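PDB 6D1P: glycosyl hydrolases family 2, sugar binding domain protein from Bacteroides uniformis str. 3978 T3 ii, which probably hydrolyses O-glycosidic bonds as a beta-glucuronidase of glycoside hydrolase family 2 in a human gut bacterium. Local coordinates for residues R461-R466 with I474-S479; L623-H628 with L700-Q705; S717-T722 with V795-S800. All coordinates share one frame; numbering follows the deposited sequence.

Contact 1 of 3, residues R461-R466 with I474-S479; sequences RSTAIR and IVDVYS
Thr463 and Asp476 grip each other where two parallel strands begin to pair. The backbone N of Thr463 donates to Asp476 OD2 at 2.9 Å, using that oxygen's anti lone pair in a nearly straight bond (169°). In return Asp476 N donates to Thr463 OG1 at 3.1 Å. The hydroxyl can accept there because chi1 of 66° sets it between the backbone N and the carbonyl carbon. Asp476 OD2 and Thr463 OG1 each have a further partner on helix 440-457, His455 and His451 respectively.

From here the ladder is carried by the backbone. Val477 N reaches Thr463 O at 2.9 Å and Ser479 N reaches Ile465 O at 3.2 Å, while Ile465 N makes only a weak bond to Val477 O. On one face, Ile465 lays CG2 against Val475 CG1 and brings CG1 to the edge of the Tyr478 ring, 3.9 Å from CD1; branched chains fill this buried layer beneath the helix. On the other face Ser479 OG accepts from Ala511 N, and the extended Arg466 forms a salt bridge with Glu428. The shared bonds imply that this part of the barrel wall is held to its covering helix by polar side chains as well as by apolar packing.

Contact 2 of 3, residues L623-H628 with L700-Q705; sequences LHIYGH and LDDEIQ
One carboxylate oxygen, Asp702 OD2, ties down a strand and the turn that follows it. Ile625 N donates to Asp702 OD2 at 2.8 Å, nearly along the C-O axis, and His628 NE2 donates to the syn lone pair of the same atom at 2.7 Å. The imidazole and carboxylate planes lie only 8° apart, the oxygen is met in the ring plane, and the histidine bond is nearly straight (168°). Aspartate suits this place because its short carboxylate offers one oxygen to both donors; with CG anti to the backbone N, the group lies across the gap between the strands, where its negative charge would probably favour a protonated histidine.

Ile704 fixes the other direction of the same ring. Its CG2 sits over one face, 3.4 Å from the His628 centroid, a CH-pi contact, while the other branch carries Ile704 CD1 to 3.7 Å from Ile625 CG2. A beta-branched residue can serve both partners at once. Ile704 CD1 also lies 3.7 Å from Gly627 O; Gly627 has a positive phi, a backbone shape open chiefly to glycine, and packs against this methyl. Toward the start of both segments, Leu623 rests CD2 on Leu700 O at 3.7 Å. On the far side of strand 623-625, His624 stacks on Tyr611 and bonds Glu608.

The two strands run nearly in the same direction, 15° apart, yet belong to different sheets: 623-625 pairs with 641-647, and 698-709 with 685-695. Side chains facing each other between two sheets are typical of a beta sandwich, consistent with the immunoglobulin-like domains of family 2 enzymes.

Contact 3 of 3, residues S717-T722 with V795-S800; sequences SRILLT and VSASDS
Ile719 and Leu721 reach across from one strand to another, both meeting Ala797. Leu721 spreads its two methyls over the alanine: CD1 and CD2 each lie 4.1 Å from Ala797 CB, and CD1 also comes within 3.8 Å of Val795 O. Ile719 takes the next stretch, its CG2 4.3 Å from Ala797 CB. Its CG1 is turned beside its own backbone N (chi1 -50°), which sends Ile719 CD1 past the alanine to 3.7 Å from Asp799 N. Small Ala797 lets the longer chains from the facing strand settle close to the main chain, and the contact is wholly van der Waals.

The segments cross at 153°, roughly antiparallel, with their axes 8.0 Å apart at closest approach. That is too wide for backbone pairing: strand 718-723 belongs to a sheet with 730-738, and strand 793-799 to one with 751-756 and 807-811, so the two sheets face each other as the layers of a beta sandwich. A classic bulge, in which Ser717 and Arg718 both face Ile738, lies near this end of strand 718-723.

Around this layer, Leu737, Val733, Ala807 and Ile809 close in on Ile719 and Leu721, and Phe754 packs on Ala797. The alternate residues of 795-800 point away from it and are polar: Ser798 OG bonds Thr806, while Ser796 OG bonds Thr757 O of the second subunit. Asp799 steadies the strand's end, its carboxylate oxygens taking the backbone N-H groups of Ile803 and Leu804.

From the N terminus, the chain first closes contact 1, a short loop of seven residues between neighbouring strands of the TIM barrel. Contact 2 comes later and closes a loop of 71 residues, 40 of them strand, bringing strand 623-625 against strand 698-709 of the facing sheet. Strand 718-723 then follows strand 698-709 directly, so contact 3 begins soon after contact 2 ends; it closes a loop of 72 residues within the C-terminal sandwich. None of the three nests or crosses: they lie in series. Contacts 1 and 3 sit on opposite sides of the chain's centre, their own centres 51 Å apart, while contacts 2 and 3 approach to about 16 Å between nearest atoms.

Contact 1 of 3, residues R461-R466 with I474-S479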
ATOM      1  N   ARG A 461     -26.176   8.258  35.229  1.00 36.57           N
ATOM      2  CA  ARG A 461     -26.490   8.455  33.818  1.00 33.82           C
ATOM      3  C   ARG A 461     -27.254   7.260  33.277  1.00 29.40           C
ATOM      4  O   ARG A 461     -27.275   6.186  33.881  1.00 32.09           O
ATOM      5  CB  ARG A 461     -25.226   8.707  33.007  1.00 30.86           C
ATOM      6  CG  ARG A 461     -24.532  10.018  33.380  1.00 30.51           C
ATOM      7  CD  ARG A 461     -23.431  10.326  32.393  1.00 33.33           C
ATOM      8  NE  ARG A 461     -22.736  11.582  32.639  1.00 27.12           N
ATOM      9  CZ  ARG A 461     -21.844  11.761  33.605  1.00 28.53           C
ATOM     10  NH1 ARG A 461     -21.564  10.785  34.453  1.00 25.32           N
ATOM     11  NH2 ARG A 461     -21.246  12.937  33.735  1.00 35.37           N
ATOM     12  N   SER A 462     -27.904   7.461  32.138  1.00 27.98           N
ATOM     13  CA  SER A 462     -28.684   6.399  31.515  1.00 34.73           C
ATOM     14  C   SER A 462     -27.899   5.703  30.402  1.00 30.97           C
ATOM     15  O   SER A 462     -27.084   6.319  29.706  1.00 29.69           O
ATOM     16  CB  SER A 462     -30.005   6.940  30.958  1.00 30.87           C
ATOM     17  OG  SER A 462     -30.861   7.297  32.022  1.00 38.28           O
ATOM     18  N   THR A 463     -28.155   4.401  30.253  1.00 28.14           N
ATOM     19  CA  THR A 463     -27.641   3.620  29.144  1.00 27.69           C
ATOM     20  C   THR A 463     -28.604   3.688  27.969  1.00 28.40           C
ATOM     21  O   THR A 463     -29.822   3.806  28.140  1.00 26.76           O
ATOM     22  CB  THR A 463     -27.419   2.158  29.537  1.00 27.32           C
ATOM     23  OG1 THR A 463     -28.673   1.544  29.826  1.00 31.79           O
ATOM     24  CG2 THR A 463     -26.507   2.051  30.742  1.00 26.70           C
ATOM     25  N   ALA A 464     -28.036   3.631  26.764  1.00 27.42           N
ATOM     26  CA  ALA A 464     -28.799   3.576  25.526  1.00 25.96           C
ATOM     27  C   ALA A 464     -28.166   2.544  24.590  1.00 26.54           C
ATOM     28  O   ALA A 464     -27.002   2.167  24.757  1.00 23.28           O
ATOM     29  CB  ALA A 464     -28.857   4.958  24.850  1.00 18.69           C
ATOM     30  N   ILE A 465     -28.952   2.072  23.608  1.00 23.00           N
ATOM     31  CA  ILE A 465     -28.426   1.452  22.391  1.00 25.87           C
ATOM     32  C   ILE A 465     -29.309   1.876  21.227  1.00 24.82           C
ATOM     33  O   ILE A 465     -30.364   2.482  21.411  1.00 24.71           O
ATOM     34  CB  ILE A 465     -28.358  -0.090  22.445  1.00 24.63           C
ATOM     35  CG1 ILE A 465     -29.765  -0.677  22.625  1.00 25.48           C
ATOM     36  CG2 ILE A 465     -27.354  -0.561  23.496  1.00 23.11           C
ATOM     37  CD1 ILE A 465     -29.824  -2.202  22.678  1.00 20.12           C
ATOM     38  N   ARG A 466     -28.868   1.527  20.018  1.00 24.92           N
ATOM     39  CA  ARG A 466     -29.593   1.834  18.790  1.00 25.86           C
ATOM     40  C   ARG A 466     -29.772   0.572  17.953  1.00 22.78           C
ATOM     41  O   ARG A 466     -28.801  -0.146  17.689  1.00 22.98           O
ATOM     42  CB  ARG A 466     -28.878   2.915  17.950  1.00 20.22           C
ATOM     43  CG  ARG A 466     -29.726   3.328  16.734  1.00 20.89           C
ATOM     44  CD  ARG A 466     -29.082   4.289  15.753  1.00 18.98           C
ATOM     45  NE  ARG A 466     -29.896   4.312  14.544  1.00 20.35           N
ATOM     46  CZ  ARG A 466     -29.723   3.482  13.523  1.00 21.23           C
ATOM     47  NH1 ARG A 466     -28.730   2.608  13.562  1.00 22.09           N
ATOM     48  NH2 ARG A 466     -30.527   3.526  12.470  1.00 18.23           N
ATOM     49  N   ILE A 474     -33.484  -3.912  27.655  1.00 30.00           N
ATOM     50  CA  ILE A 474     -32.417  -4.040  28.642  1.00 28.32           C
ATOM     51  C   ILE A 474     -31.959  -2.676  29.133  1.00 26.55           C
ATOM     52  O   ILE A 474     -31.756  -2.482  30.335  1.00 32.61           O
ATOM     53  CB  ILE A 474     -31.245  -4.851  28.058  1.00 30.02           C
ATOM     54  CG1 ILE A 474     -31.560  -6.342  28.039  1.00 32.67           C
ATOM     55  CG2 ILE A 474     -29.966  -4.621  28.865  1.00 31.37           C
ATOM     56  CD1 ILE A 474     -30.608  -7.148  27.141  1.00 24.73           C
ATOM     57  N   VAL A 475     -31.789  -1.715  28.227  1.00 25.55           N
ATOM     58  CA  VAL A 475     -31.187  -0.420  28.555  1.00 28.30           C
ATOM     59  C   VAL A 475     -32.219   0.574  29.071  1.00 29.33           C
ATOM     60  O   VAL A 475     -33.430   0.311  29.052  1.00 25.04           O
ATOM     61  CB  VAL A 475     -30.491   0.187  27.329  1.00 27.02           C
ATOM     62  CG1 VAL A 475     -29.391  -0.719  26.841  1.00 26.39           C
ATOM     63  CG2 VAL A 475     -31.528   0.428  26.232  1.00 24.71           C
ATOM     64  N   ASP A 476     -31.750   1.746  29.503  1.00 27.75           N
ATOM     65  CA  ASP A 476     -32.694   2.767  29.940  1.00 24.73           C
ATOM     66  C   ASP A 476     -33.394   3.430  28.755  1.00 29.29           C
ATOM     67  O   ASP A 476     -34.619   3.563  28.754  1.00 28.65           O
ATOM     68  CB  ASP A 476     -31.981   3.789  30.809  1.00 26.62           C
ATOM     69  CG  ASP A 476     -31.323   3.152  32.005  1.00 32.44           C
ATOM     70  OD1 ASP A 476     -32.045   2.468  32.772  1.00 38.86           O
ATOM     71  OD2 ASP A 476     -30.094   3.318  32.173  1.00 29.50           O
ATOM     72  N   VAL A 477     -32.644   3.825  27.720  1.00 30.76           N
ATOM     73  CA  VAL A 477     -33.200   4.567  26.596  1.00 25.04           C
ATOM     74  C   VAL A 477     -32.896   3.837  25.291  1.00 24.67           C
ATOM     75  O   VAL A 477     -31.781   3.351  25.077  1.00 23.45           O
ATOM     76  CB  VAL A 477     -32.663   6.012  26.560  1.00 25.87           C
ATOM     77  CG1 VAL A 477     -33.296   6.764  25.415  1.00 24.20           C
ATOM     78  CG2 VAL A 477     -32.947   6.723  27.885  1.00 24.71           C
ATOM     79  N   TYR A 478     -33.885   3.779  24.406  1.00 24.19           N
ATOM     80  CA  TYR A 478     -33.784   2.966  23.210  1.00 23.12           C
ATOM     81  C   TYR A 478     -34.109   3.778  21.966  1.00 26.01           C
ATOM     82  O   TYR A 478     -35.044   4.589  21.970  1.00 26.95           O
ATOM     83  CB  TYR A 478     -34.719   1.758  23.266  1.00 24.16           C
ATOM     84  CG  TYR A 478     -34.612   0.925  22.025  1.00 22.32           C
ATOM     85  CD1 TYR A 478     -33.510   0.119  21.823  1.00 18.93           C
ATOM     86  CD2 TYR A 478     -35.587   0.971  21.039  1.00 21.48           C
ATOM     87  CE1 TYR A 478     -33.377  -0.638  20.680  1.00 22.39           C
ATOM     88  CE2 TYR A 478     -35.468   0.209  19.886  1.00 22.08           C
ATOM     89  CZ  TYR A 478     -34.345  -0.593  19.718  1.00 22.26           C
ATOM     90  OH  TYR A 478     -34.172  -1.368  18.594  1.00 23.74           O
ATOM     91  N   SER A 479     -33.341   3.538  20.901  1.00 20.32           N
ATOM     92  CA  SER A 479     -33.596   4.098  19.582  1.00 21.75           C
ATOM     93  C   SER A 479     -33.818   2.964  18.595  1.00 22.94           C
ATOM     94  O   SER A 479     -32.946   2.090  18.464  1.00 24.95           O
ATOM     95  CB  SER A 479     -32.421   4.964  19.113  1.00 20.74           C
ATOM     96  OG  SER A 479     -32.659   5.444  17.802  1.00 20.73           O
TER

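Contact 2 of 3, residues L623-H628 with L700-Q705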
ATOM      1  N   LEU A 623     -31.099  34.568   7.497  1.00 26.44           N
ATOM      2  CA  LEU A 623     -31.903  34.590   6.289  1.00 30.05           C
ATOM      3  C   LEU A 623     -31.065  33.925   5.204  1.00 34.20           C
ATOM      4  O   LEU A 623     -29.911  34.316   5.004  1.00 35.11           O
ATOM      5  CB  LEU A 623     -32.253  36.035   5.912  1.00 28.72           C
ATOM      6  CG  LEU A 623     -33.038  36.345   4.644  1.00 36.98           C
ATOM      7  CD1 LEU A 623     -34.470  35.875   4.782  1.00 37.14           C
ATOM      8  CD2 LEU A 623     -33.002  37.848   4.367  1.00 42.44           C
ATOM      9  N   HIS A 624     -31.616  32.912   4.531  1.00 32.38           N
ATOM     10  CA  HIS A 624     -30.886  32.194   3.485  1.00 28.48           C
ATOM     11  C   HIS A 624     -31.852  31.849   2.371  1.00 28.80           C
ATOM     12  O   HIS A 624     -32.738  31.011   2.552  1.00 33.68           O
ATOM     13  CB  HIS A 624     -30.217  30.915   4.008  1.00 34.34           C
ATOM     14  CG  HIS A 624     -29.455  30.147   2.953  1.00 30.58           C
ATOM     15  ND1 HIS A 624     -28.093  30.281   2.762  1.00 28.76           N
ATOM     16  CD2 HIS A 624     -29.873  29.251   2.028  1.00 25.95           C
ATOM     17  CE1 HIS A 624     -27.705  29.493   1.775  1.00 27.05           C
ATOM     18  NE2 HIS A 624     -28.767  28.860   1.309  1.00 31.65           N
ATOM     19  N   ILE A 625     -31.668  32.481   1.220  1.00 31.36           N
ATOM     20  CA  ILE A 625     -32.393  32.077   0.029  1.00 28.68           C
ATOM     21  C   ILE A 625     -31.835  30.749  -0.446  1.00 34.95           C
ATOM     22  O   ILE A 625     -30.621  30.600  -0.629  1.00 33.00           O
ATOM     23  CB  ILE A 625     -32.259  33.143  -1.063  1.00 29.15           C
ATOM     24  CG1 ILE A 625     -32.719  34.511  -0.532  1.00 32.55           C
ATOM     25  CG2 ILE A 625     -33.008  32.704  -2.310  1.00 24.92           C
ATOM     26  CD1 ILE A 625     -32.237  35.687  -1.379  1.00 29.95           C
ATOM     27  N   TYR A 626     -32.712  29.778  -0.651  1.00 34.67           N
ATOM     28  CA  TYR A 626     -32.257  28.498  -1.156  1.00 30.22           C
ATOM     29  C   TYR A 626     -31.866  28.643  -2.623  1.00 30.15           C
ATOM     30  O   TYR A 626     -32.693  29.014  -3.462  1.00 31.05           O
ATOM     31  CB  TYR A 626     -33.330  27.424  -0.960  1.00 25.17           C
ATOM     32  CG  TYR A 626     -33.038  26.162  -1.728  1.00 25.01           C
ATOM     33  CD1 TYR A 626     -31.771  25.569  -1.687  1.00 29.62           C
ATOM     34  CD2 TYR A 626     -34.011  25.569  -2.521  1.00 28.39           C
ATOM     35  CE1 TYR A 626     -31.501  24.418  -2.415  1.00 27.68           C
ATOM     36  CE2 TYR A 626     -33.751  24.420  -3.239  1.00 20.91           C
ATOM     37  CZ  TYR A 626     -32.497  23.850  -3.177  1.00 26.10           C
ATOM     38  OH  TYR A 626     -32.240  22.710  -3.905  1.00 26.72           O
ATOM     39  N   GLY A 627     -30.602  28.343  -2.930  1.00 28.18           N
ATOM     40  CA  GLY A 627     -30.140  28.343  -4.301  1.00 25.41           C
ATOM     41  C   GLY A 627     -28.800  29.022  -4.522  1.00 26.34           C
ATOM     42  O   GLY A 627     -28.426  29.256  -5.667  1.00 28.44           O
ATOM     43  N   HIS A 628     -28.069  29.345  -3.453  1.00 25.77           N
ATOM     44  CA  HIS A 628     -26.726  29.896  -3.611  1.00 28.13           C
ATOM     45  C   HIS A 628     -25.844  28.992  -4.472  1.00 36.09           C
ATOM     46  O   HIS A 628     -25.002  29.478  -5.240  1.00 31.83           O
ATOM     47  CB  HIS A 628     -26.072  30.090  -2.247  1.00 27.93           C
ATOM     48  CG  HIS A 628     -26.549  31.290  -1.501  1.00 36.77           C
ATOM     49  ND1 HIS A 628     -25.772  32.416  -1.338  1.00 39.03           N
ATOM     50  CD2 HIS A 628     -27.706  31.531  -0.842  1.00 35.55           C
ATOM     51  CE1 HIS A 628     -26.433  33.305  -0.623  1.00 34.07           C
ATOM     52  NE2 HIS A 628     -27.610  32.793  -0.308  1.00 38.56           N
ATOM     53  N   LEU A 700     -32.115  42.150   7.837  1.00 48.69           N
ATOM     54  CA  LEU A 700     -31.189  41.168   7.300  1.00 51.14           C
ATOM     55  C   LEU A 700     -31.345  41.097   5.782  1.00 49.73           C
ATOM     56  O   LEU A 700     -32.400  41.430   5.236  1.00 49.93           O
ATOM     57  CB  LEU A 700     -31.419  39.799   7.947  1.00 42.35           C
ATOM     58  CG  LEU A 700     -30.658  39.608   9.264  1.00 43.99           C
ATOM     59  CD1 LEU A 700     -31.286  40.385  10.411  1.00 47.53           C
ATOM     60  CD2 LEU A 700     -30.568  38.151   9.625  1.00 39.31           C
ATOM     61  N   ASP A 701     -30.277  40.697   5.096  1.00 45.74           N
ATOM     62  CA  ASP A 701     -30.281  40.710   3.642  1.00 43.26           C
ATOM     63  C   ASP A 701     -29.594  39.462   3.125  1.00 39.41           C
ATOM     64  O   ASP A 701     -28.662  38.954   3.747  1.00 39.17           O
ATOM     65  CB  ASP A 701     -29.564  41.950   3.067  1.00 50.23           C
ATOM     66  CG  ASP A 701     -30.157  43.264   3.564  1.00 55.05           C
ATOM     67  OD1 ASP A 701     -31.399  43.415   3.539  1.00 51.54           O
ATOM     68  OD2 ASP A 701     -29.371  44.149   3.980  1.00 60.59           O
ATOM     69  N   ASP A 702     -30.059  38.981   1.976  1.00 36.58           N
ATOM     70  CA  ASP A 702     -29.374  37.929   1.247  1.00 38.11           C
ATOM     71  C   ASP A 702     -29.693  38.125  -0.226  1.00 39.08           C
ATOM     72  O   ASP A 702     -30.675  38.786  -0.578  1.00 34.70           O
ATOM     73  CB  ASP A 702     -29.791  36.530   1.739  1.00 38.35           C
ATOM     74  CG  ASP A 702     -28.984  35.395   1.097  1.00 38.77           C
ATOM     75  OD1 ASP A 702     -27.792  35.593   0.772  1.00 37.58           O
ATOM     76  OD2 ASP A 702     -29.556  34.292   0.919  1.00 36.11           O
ATOM     77  N   GLU A 703     -28.849  37.549  -1.085  1.00 33.90           N
ATOM     78  CA  GLU A 703     -28.986  37.705  -2.527  1.00 38.96           C
ATOM     79  C   GLU A 703     -28.341  36.518  -3.236  1.00 34.55           C
ATOM     80  O   GLU A 703     -27.246  36.087  -2.877  1.00 33.32           O
ATOM     81  CB  GLU A 703     -28.341  39.017  -3.031  1.00 38.35           C
ATOM     82  CG  GLU A 703     -28.122  39.054  -4.561  1.00 41.97           C
ATOM     83  CD  GLU A 703     -27.078  40.090  -5.032  1.00 53.45           C
ATOM     84  OE1 GLU A 703     -27.035  41.210  -4.465  1.00 51.98           O
ATOM     85  OE2 GLU A 703     -26.304  39.775  -5.975  1.00 47.98           O
ATOM     86  N   ILE A 704     -29.024  36.004  -4.253  1.00 32.26           N
ATOM     87  CA  ILE A 704     -28.435  35.055  -5.178  1.00 33.33           C
ATOM     88  C   ILE A 704     -28.777  35.506  -6.589  1.00 34.75           C
ATOM     89  O   ILE A 704     -29.727  36.257  -6.814  1.00 33.98           O
ATOM     90  CB  ILE A 704     -28.925  33.607  -4.954  1.00 34.45           C
ATOM     91  CG1 ILE A 704     -30.386  33.457  -5.395  1.00 33.36           C
ATOM     92  CG2 ILE A 704     -28.749  33.191  -3.494  1.00 36.06           C
ATOM     93  CD1 ILE A 704     -30.902  32.035  -5.310  1.00 30.41           C
ATOM     94  N   GLN A 705     -27.984  35.036  -7.546  1.00 31.18           N
ATOM     95  CA  GLN A 705     -28.296  35.179  -8.957  1.00 34.33           C
ATOM     96  C   GLN A 705     -28.364  33.794  -9.567  1.00 31.78           C
ATOM     97  O   GLN A 705     -27.618  32.902  -9.158  1.00 39.20           O
ATOM     98  CB  GLN A 705     -27.245  36.033  -9.673  1.00 39.68           C
ATOM     99  CG  GLN A 705     -27.052  37.412  -9.053  1.00 39.75           C
ATOM    100  CD  GLN A 705     -26.125  38.286  -9.880  1.00 45.94           C
ATOM    101  OE1 GLN A 705     -25.968  38.079 -11.086  1.00 39.74           O
ATOM    102  NE2 GLN A 705     -25.500  39.270  -9.230  1.00 48.52           N
TER
HETATM  103  O   HOH W   1     -27.082  30.878  -7.287  1.00 32.13           O

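Contact 3 of 3, residues S717-T722 with V795-S800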
ATOM      1  N   SER A 717     -23.412  14.601 -24.680  1.00 38.78           N
ATOM      2  CA  SER A 717     -22.740  14.382 -25.951  1.00 38.35           C
ATOM      3  C   SER A 717     -21.341  14.988 -26.020  1.00 38.93           C
ATOM      4  O   SER A 717     -20.514  14.484 -26.784  1.00 37.07           O
ATOM      5  CB  SER A 717     -23.617  14.946 -27.083  1.00 37.79           C
ATOM      6  OG  SER A 717     -22.907  15.224 -28.275  1.00 40.44           O
ATOM      7  N   ARG A 718     -21.030  16.025 -25.248  1.00 32.11           N
ATOM      8  CA  ARG A 718     -19.699  16.605 -25.237  1.00 36.24           C
ATOM      9  C   ARG A 718     -19.391  17.078 -23.829  1.00 38.67           C
ATOM     10  O   ARG A 718     -20.292  17.377 -23.041  1.00 34.64           O
ATOM     11  CB  ARG A 718     -19.552  17.803 -26.196  1.00 39.58           C
ATOM     12  CG  ARG A 718     -19.378  17.465 -27.654  1.00 40.66           C
ATOM     13  CD  ARG A 718     -18.206  18.246 -28.253  1.00 47.18           C
ATOM     14  NE  ARG A 718     -18.466  19.675 -28.412  1.00 46.11           N
ATOM     15  CZ  ARG A 718     -17.525  20.615 -28.330  1.00 47.78           C
ATOM     16  NH1 ARG A 718     -16.264  20.284 -28.078  1.00 48.14           N
ATOM     17  NH2 ARG A 718     -17.841  21.891 -28.487  1.00 46.66           N
ATOM     18  N   ILE A 719     -18.101  17.171 -23.531  1.00 36.77           N
ATOM     19  CA  ILE A 719     -17.630  17.736 -22.278  1.00 37.48           C
ATOM     20  C   ILE A 719     -16.890  19.017 -22.602  1.00 34.71           C
ATOM     21  O   ILE A 719     -15.992  19.020 -23.446  1.00 37.91           O
ATOM     22  CB  ILE A 719     -16.715  16.760 -21.520  1.00 35.26           C
ATOM     23  CG1 ILE A 719     -17.365  15.379 -21.422  1.00 37.36           C
ATOM     24  CG2 ILE A 719     -16.389  17.316 -20.154  1.00 30.34           C
ATOM     25  CD1 ILE A 719     -16.454  14.312 -20.850  1.00 39.75           C
ATOM     26  N   LEU A 720     -17.269  20.100 -21.943  1.00 35.53           N
ATOM     27  CA  LEU A 720     -16.582  21.371 -22.078  1.00 33.89           C
ATOM     28  C   LEU A 720     -15.849  21.680 -20.787  1.00 34.30           C
ATOM     29  O   LEU A 720     -16.397  21.501 -19.695  1.00 33.74           O
ATOM     30  CB  LEU A 720     -17.555  22.510 -22.385  1.00 36.24           C
ATOM     31  CG  LEU A 720     -18.387  22.437 -23.662  1.00 44.21           C
ATOM     32  CD1 LEU A 720     -19.175  23.733 -23.825  1.00 42.24           C
ATOM     33  CD2 LEU A 720     -17.509  22.185 -24.873  1.00 40.04           C
ATOM     34  N   LEU A 721     -14.620  22.155 -20.910  1.00 33.29           N
ATOM     35  CA  LEU A 721     -13.853  22.616 -19.763  1.00 34.16           C
ATOM     36  C   LEU A 721     -13.726  24.132 -19.796  1.00 32.57           C
ATOM     37  O   LEU A 721     -13.528  24.724 -20.861  1.00 31.60           O
ATOM     38  CB  LEU A 721     -12.464  21.968 -19.739  1.00 28.28           C
ATOM     39  CG  LEU A 721     -12.496  20.532 -19.236  1.00 29.75           C
ATOM     40  CD1 LEU A 721     -11.190  19.742 -19.568  1.00 29.87           C
ATOM     41  CD2 LEU A 721     -12.781  20.554 -17.739  1.00 27.04           C
ATOM     42  N   THR A 722     -13.853  24.751 -18.625  1.00 27.79           N
ATOM     43  CA  THR A 722     -13.588  26.166 -18.438  1.00 29.32           C
ATOM     44  C   THR A 722     -12.864  26.323 -17.113  1.00 29.06           C
ATOM     45  O   THR A 722     -12.864  25.408 -16.296  1.00 28.91           O
ATOM     46  CB  THR A 722     -14.894  26.974 -18.439  1.00 32.46           C
ATOM     47  OG1 THR A 722     -15.833  26.338 -17.563  1.00 30.85           O
ATOM     48  CG2 THR A 722     -15.484  27.024 -19.840  1.00 27.93           C
ATOM     49  N   VAL A 795      -5.182  19.839 -17.848  1.00 31.48           N
ATOM     50  CA  VAL A 795      -6.182  19.021 -17.161  1.00 28.78           C
ATOM     51  C   VAL A 795      -7.064  18.309 -18.186  1.00 30.19           C
ATOM     52  O   VAL A 795      -7.470  18.897 -19.200  1.00 30.46           O
ATOM     53  CB  VAL A 795      -7.033  19.884 -16.212  1.00 31.64           C
ATOM     54  CG1 VAL A 795      -8.198  19.071 -15.621  1.00 25.51           C
ATOM     55  CG2 VAL A 795      -6.152  20.475 -15.109  1.00 30.31           C
ATOM     56  N   SER A 796      -7.367  17.039 -17.923  1.00 27.59           N
ATOM     57  CA  SER A 796      -8.281  16.264 -18.746  1.00 30.04           C
ATOM     58  C   SER A 796      -9.553  15.914 -17.972  1.00 27.89           C
ATOM     59  O   SER A 796      -9.522  15.708 -16.755  1.00 27.49           O
ATOM     60  CB  SER A 796      -7.607  14.973 -19.235  1.00 27.32           C
ATOM     61  OG  SER A 796      -7.324  14.103 -18.154  1.00 27.51           O
ATOM     62  N   ALA A 797     -10.671  15.815 -18.690  1.00 25.65           N
ATOM     63  CA  ALA A 797     -11.926  15.352 -18.100  1.00 27.57           C
ATOM     64  C   ALA A 797     -12.565  14.324 -19.020  1.00 27.75           C
ATOM     65  O   ALA A 797     -12.664  14.546 -20.232  1.00 29.69           O
ATOM     66  CB  ALA A 797     -12.910  16.507 -17.840  1.00 25.66           C
ATOM     67  N   SER A 798     -13.001  13.209 -18.433  1.00 26.83           N
ATOM     68  CA  SER A 798     -13.667  12.135 -19.152  1.00 34.10           C
ATOM     69  C   SER A 798     -14.880  11.653 -18.368  1.00 33.94           C
ATOM     70  O   SER A 798     -14.937  11.777 -17.141  1.00 32.34           O
ATOM     71  CB  SER A 798     -12.720  10.956 -19.378  1.00 33.54           C
ATOM     72  OG  SER A 798     -11.413  11.431 -19.640  1.00 38.98           O
ATOM     73  N   ASP A 799     -15.856  11.109 -19.089  1.00 35.16           N
ATOM     74  CA  ASP A 799     -16.879  10.298 -18.450  1.00 37.14           C
ATOM     75  C   ASP A 799     -16.277   8.934 -18.143  1.00 37.26           C
ATOM     76  O   ASP A 799     -15.600   8.334 -18.988  1.00 40.38           O
ATOM     77  CB  ASP A 799     -18.122  10.156 -19.328  1.00 35.53           C
ATOM     78  CG  ASP A 799     -17.866   9.351 -20.573  1.00 36.88           C
ATOM     79  OD1 ASP A 799     -17.044   9.785 -21.413  1.00 40.59           O
ATOM     80  OD2 ASP A 799     -18.476   8.272 -20.702  1.00 37.76           O
ATOM     81  N   SER A 800     -16.495   8.458 -16.920  1.00 34.40           N
ATOM     82  CA  SER A 800     -15.868   7.207 -16.510  1.00 37.45           C
ATOM     83  C   SER A 800     -16.220   6.065 -17.454  1.00 36.99           C
ATOM     84  O   SER A 800     -15.414   5.149 -17.643  1.00 39.11           O
ATOM     85  CB  SER A 800     -16.272   6.884 -15.075  1.00 34.03           C
ATOM     86  OG  SER A 800     -15.990   8.011 -14.263  1.00 38.62           O
TER